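PDB 2QZC: transcriptional activator TenA-1 from Sulfolobus solfataricus P2, which probably acts as a thiaminase-like lyase on thiamin-related compounds, as a member of the TenA family with the heme oxygenase-like fold. Local coordinates for residues Leu125-Asn128 and Lys129-Val132; Phe41-Tyr44 and Leu45-Gly49. One frame throughout, in Å; residues are numbered along the deposited sequence.

Contact 1 of 2, residues Leu125-Asn128 and Lys129-Val132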
loop_
_atom_site.group_PDB
_atom_site.type_symbol
_atom_site.label_atom_id
_atom_site.label_comp_id
_atom_site.label_asym_id
_atom_site.label_seq_id
_atom_site.Cartn_x
_atom_site.Cartn_y
_atom_site.Cartn_z
ATOM N N LEU A 125 -13.292 -8.244 -0.016
ATOM C CA LEU A 125 -14.275 -8.383 -1.089
ATOM C C LEU A 125 -14.130 -7.434 -2.264
ATOM O O LEU A 125 -14.184 -7.873 -3.403
ATOM C CB LEU A 125 -15.697 -8.226 -0.539
ATOM C CG LEU A 125 -16.181 -9.283 0.457
ATOM C CD1 LEU A 125 -17.617 -8.906 0.787
ATOM C CD2 LEU A 125 -16.062 -10.688 -0.099
ATOM N N ASP A 126 -13.998 -6.149 -2.010
ATOM C CA ASP A 126 -14.144 -5.151 -3.076
ATOM C C ASP A 126 -13.609 -3.785 -2.697
ATOM O O ASP A 126 -13.863 -3.333 -1.579
ATOM C CB ASP A 126 -15.675 -5.039 -3.241
ATOM C CG ASP A 126 -16.108 -4.185 -4.346
ATOM O OD1 ASP A 126 -15.988 -4.596 -5.511
ATOM O OD2 ASP A 126 -16.644 -3.123 -4.061
ATOM N N TRP A 127 -12.902 -3.094 -3.605
ATOM C CA TRP A 127 -12.420 -1.759 -3.326
ATOM C C TRP A 127 -13.551 -0.778 -3.009
ATOM O O TRP A 127 -13.465 -0.037 -2.017
ATOM C CB TRP A 127 -11.541 -1.230 -4.466
ATOM C CG TRP A 127 -11.285 0.240 -4.449
ATOM C CD1 TRP A 127 -11.848 1.187 -5.276
ATOM C CD2 TRP A 127 -10.446 0.954 -3.539
ATOM N NE1 TRP A 127 -11.359 2.428 -4.954
ATOM C CE2 TRP A 127 -10.503 2.316 -3.888
ATOM C CE3 TRP A 127 -9.624 0.572 -2.463
ATOM C CZ2 TRP A 127 -9.803 3.310 -3.172
ATOM C CZ3 TRP A 127 -8.914 1.558 -1.752
ATOM C CH2 TRP A 127 -8.991 2.902 -2.121
ATOM N N ASN A 128 -14.604 -0.761 -3.834
ATOM C CA ASN A 128 -15.680 0.227 -3.622
ATOM C C ASN A 128 -16.343 0.053 -2.248
ATOM O O ASN A 128 -16.619 1.036 -1.567
ATOM C CB ASN A 128 -16.746 0.172 -4.725
ATOM C CG ASN A 128 -16.246 0.684 -6.055
ATOM O OD1 ASN A 128 -15.182 1.261 -6.163
ATOM N ND2 ASN A 128 -17.081 0.516 -7.082
ATOM N N LYS A 129 -16.615 -1.189 -1.838
ATOM C CA LYS A 129 -17.233 -1.435 -0.519
ATOM C C LYS A 129 -16.307 -0.993 0.608
ATOM O O LYS A 129 -16.754 -0.384 1.577
ATOM C CB LYS A 129 -17.615 -2.904 -0.379
ATOM C CG LYS A 129 -18.728 -3.347 -1.324
ATOM C CD LYS A 129 -19.140 -4.779 -1.120
ATOM C CE LYS A 129 -20.216 -5.177 -2.130
ATOM N NZ LYS A 129 -20.536 -6.619 -2.016
ATOM N N PHE A 130 -15.019 -1.318 0.509
ATOM C CA PHE A 130 -14.071 -0.861 1.511
ATOM C C PHE A 130 -14.023 0.661 1.572
ATOM O O PHE A 130 -14.031 1.262 2.648
ATOM C CB PHE A 130 -12.664 -1.418 1.295
ATOM C CG PHE A 130 -11.633 -0.755 2.176
ATOM C CD1 PHE A 130 -11.550 -1.093 3.521
ATOM C CD2 PHE A 130 -10.864 0.346 1.713
ATOM C CE1 PHE A 130 -10.661 -0.430 4.359
ATOM C CE2 PHE A 130 -10.008 1.009 2.571
ATOM C CZ PHE A 130 -9.916 0.615 3.874
ATOM N N LEU A 131 -13.917 1.306 0.407
ATOM C CA LEU A 131 -13.827 2.768 0.332
ATOM C C LEU A 131 -15.000 3.448 1.012
ATOM O O LEU A 131 -14.804 4.380 1.787
ATOM C CB LEU A 131 -13.659 3.189 -1.152
ATOM C CG LEU A 131 -13.506 4.644 -1.448
ATOM C CD1 LEU A 131 -12.325 5.304 -0.720
ATOM C CD2 LEU A 131 -13.400 4.770 -2.986
ATOM N N VAL A 132 -16.209 2.954 0.762
ATOM C CA VAL A 132 -17.385 3.484 1.420
ATOM C C VAL A 132 -17.298 3.218 2.939
ATOM O O VAL A 132 -17.599 4.125 3.746
ATOM C CB VAL A 132 -18.690 2.973 0.788
ATOM C CG1 VAL A 132 -19.913 3.335 1.581
ATOM C CG2 VAL A 132 -18.792 3.511 -0.664
#
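W127 and L131 make the tight side of this first turn of helix 127-148. The CB of L131 sits over one face of the indole, near its rim, and CD2 of L131 reaches NE1 of W127 at 3.7 Å. With its CG anti to the backbone N (chi1 165°), W127 swings its ring forward along the helix, where CZ3 also comes to 4.2 Å from CD2 of F130. These apolar groups face inward: F130 packs on A58 and A62 of helix 38-63, and L131 on I175 and A178 of helix 166-179. The polar side is an N-cap: OD2 of D126 accepts from the backbone N of K129 at 2.9 Å, using its anti lone pair, while the carbonyl O of D126 takes the N-H of F130 (3.1 Å). With D126 cut back to an alanine, the N-H of K129 would probably lose its cap and the start of the helix would be likelier to fray. D126, N128 and K129 form the more open side, though the K129 chain still rests on L188 and I191 of helix 186-208. That extended chain crosses the aspartate at about a right angle, CG lying 3.4 Å from OD2 of D126, yet its NZ runs on to 5.6 Å from that oxygen and makes a weak hydrogen bond to a glycerol.

Contact 2 of 2, residues Phe41-Tyr44 and Leu45-Gly49; sequences FRYY and LIQDG. With IMD (imidazole), chain C.
Apolar contact begins with L45 lying over one face of the F41 ring: its CG stands 4.1 Å from the ring centroid, 23° off the normal, a CH-pi contact, and CD1 of L45 closes on CE2 of F41 at 3.5 Å. CD2 of L45 sits between two rings, 4.0 Å from CZ of F41 and 4.0 Å from CE2 of Y44. A methyl over a charged plane makes the second kind: I46 lays CD1 over a face of the R42 guanidinium, 3.8 Å from NH1; the arginine, extended from CG to NE, gives NE and NH2 to the carbonyls of L96 and D97.

All this runs along helix 38-63 of the heme oxygenase-like bundle, with four i to i+4 backbone bonds between 41-44 and 45-49, from L45 N to F41 O through D48 N to Y44 O.

Among the polar side chains, CG of Q47 packs against CE1 of Y43, and the bend at chi2 (-58°) carries the amide on, where NE2 meets a water. This water donates to Y43 O and accepts from Q47 NE2, 2.9 Å each, while Q47 OE1 takes N112 ND2. Y44 and D48 lie side by side, ring and carboxylate planes 16° apart; the tyrosine OH bonds to Y141 OH. D48 OD1 accepts from N3 of a bound imidazole at 2.7 Å and is also hydrogen-bonded to a glycerol, and E199 also binds the imidazole. Both molecules probably come from the crystallisation liquor, but their position is consistent with a pocket here.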
loop_
_atom_site.group_PDB
_atom_site.type_symbol
_atom_site.label_atom_id
_atom_site.label_comp_id
_atom_site.label_asym_id
_atom_site.label_seq_id
_atom_site.Cartn_x
_atom_site.Cartn_y
_atom_site.Cartn_z
ATOM N N PHE A 41 -8.949 10.016 27.546
ATOM C CA PHE A 41 -8.271 10.237 26.270
ATOM C C PHE A 41 -7.143 9.235 26.054
ATOM O O PHE A 41 -6.930 8.750 24.923
ATOM C CB PHE A 41 -7.705 11.656 26.189
ATOM C CG PHE A 41 -7.144 11.995 24.833
ATOM C CD1 PHE A 41 -7.995 12.105 23.739
ATOM C CD2 PHE A 41 -5.805 12.299 24.675
ATOM C CE1 PHE A 41 -7.500 12.440 22.497
ATOM C CE2 PHE A 41 -5.321 12.648 23.424
ATOM C CZ PHE A 41 -6.184 12.738 22.358
ATOM N N ARG A 42 -6.431 8.857 27.119
ATOM C CA ARG A 42 -5.362 7.874 27.027
ATOM C C ARG A 42 -5.929 6.519 26.593
ATOM O O ARG A 42 -5.379 5.880 25.693
ATOM C CB ARG A 42 -4.629 7.745 28.357
ATOM C CG ARG A 42 -3.476 6.837 28.295
ATOM C CD ARG A 42 -2.689 6.752 29.616
ATOM N NE ARG A 42 -1.576 5.813 29.465
ATOM C CZ ARG A 42 -1.628 4.504 29.720
ATOM N NH1 ARG A 42 -2.724 3.915 30.171
ATOM N NH2 ARG A 42 -0.538 3.770 29.519
ATOM N N TYR A 43 -7.034 6.112 27.208
ATOM C CA TYR A 43 -7.715 4.851 26.869
ATOM C C TYR A 43 -8.050 4.884 25.363
ATOM O O TYR A 43 -7.795 3.894 24.607
ATOM C CB TYR A 43 -9.006 4.717 27.664
ATOM C CG TYR A 43 -9.852 3.531 27.288
ATOM C CD1 TYR A 43 -10.682 3.564 26.173
ATOM C CD2 TYR A 43 -9.803 2.345 28.026
ATOM C CE1 TYR A 43 -11.452 2.478 25.832
ATOM C CE2 TYR A 43 -10.590 1.235 27.689
ATOM C CZ TYR A 43 -11.410 1.315 26.564
ATOM O OH TYR A 43 -12.191 0.243 26.203
ATOM N N TYR A 44 -8.638 6.003 24.924
ATOM C CA TYR A 44 -9.014 6.203 23.507
ATOM C C TYR A 44 -7.798 6.057 22.588
ATOM O O TYR A 44 -7.830 5.376 21.537
ATOM C CB TYR A 44 -9.698 7.585 23.293
ATOM C CG TYR A 44 -9.675 8.036 21.851
ATOM C CD1 TYR A 44 -10.547 7.476 20.912
ATOM C CD2 TYR A 44 -8.764 8.990 21.425
ATOM C CE1 TYR A 44 -10.463 7.857 19.575
ATOM C CE2 TYR A 44 -8.700 9.395 20.105
ATOM C CZ TYR A 44 -9.546 8.814 19.186
ATOM O OH TYR A 44 -9.440 9.196 17.857
ATOM N N LEU A 45 -6.709 6.756 22.924
ATOM C CA LEU A 45 -5.511 6.744 22.077
ATOM C C LEU A 45 -4.930 5.357 21.912
ATOM O O LEU A 45 -4.410 5.016 20.812
ATOM C CB LEU A 45 -4.404 7.658 22.601
ATOM C CG LEU A 45 -4.547 9.117 22.242
ATOM C CD1 LEU A 45 -3.299 9.822 22.829
ATOM C CD2 LEU A 45 -4.700 9.412 20.708
ATOM N N ILE A 46 -4.990 4.551 22.963
ATOM C CA ILE A 46 -4.498 3.185 22.888
ATOM C C ILE A 46 -5.384 2.373 21.935
ATOM O O ILE A 46 -4.884 1.716 21.002
ATOM C CB ILE A 46 -4.416 2.539 24.259
ATOM C CG1 ILE A 46 -3.354 3.244 25.132
ATOM C CG2 ILE A 46 -4.093 1.044 24.149
ATOM C CD1 ILE A 46 -3.493 2.857 26.646
ATOM N N GLN A 47 -6.707 2.495 22.081
ATOM C CA GLN A 47 -7.604 1.801 21.138
ATOM C C GLN A 47 -7.407 2.300 19.715
ATOM O O GLN A 47 -7.424 1.504 18.759
ATOM C CB GLN A 47 -9.084 1.969 21.545
ATOM C CG GLN A 47 -9.438 1.227 22.810
ATOM C CD GLN A 47 -9.179 -0.255 22.759
ATOM O OE1 GLN A 47 -9.734 -0.959 21.901
ATOM N NE2 GLN A 47 -8.278 -0.747 23.642
ATOM N N ASP A 48 -7.238 3.609 19.537
ATOM C CA ASP A 48 -7.006 4.162 18.211
ATOM C C ASP A 48 -5.691 3.644 17.614
ATOM O O ASP A 48 -5.626 3.387 16.399
ATOM C CB ASP A 48 -7.050 5.696 18.260
ATOM C CG ASP A 48 -6.795 6.332 16.937
ATOM O OD1 ASP A 48 -7.653 6.186 16.057
ATOM O OD2 ASP A 48 -5.734 6.980 16.793
ATOM N N GLY A 49 -4.672 3.447 18.443
ATOM C CA GLY A 49 -3.378 2.885 17.988
ATOM C C GLY A 49 -3.536 1.488 17.403
ATOM O O GLY A 49 -2.866 1.116 16.418
HETATM N N1 IMD C . -12.086 5.771 14.132
HETATM C C2 IMD C . -10.902 6.340 14.100
HETATM N N3 IMD C . -10.201 5.844 15.104
HETATM C C4 IMD C . -10.937 4.930 15.740
HETATM C C5 IMD C . -12.156 4.866 15.117
HETATM O O HOH W 1 -7.377 1.178 25.675
#

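Going from the N terminus, the chain reaches contact 2 first, near the start of helix 38-63, and contact 1 much later, where helix 110-125 ends and helix 127-148 begins. Each is local and joins consecutive residues, so neither closes a long loop, and the two follow in series without nesting or crossing. Their centres lie 26 Å apart on opposite sides of the chain's centre, and their nearest atoms stay about 14 Å apart. Helix 38-63 connects them: contact 2 occupies its early turns, and A58 and A62 near its far end meet contact 1. Helix 186-208 borders both, through L188 and I191 at contact 1 and F202 and S206 at contact 2.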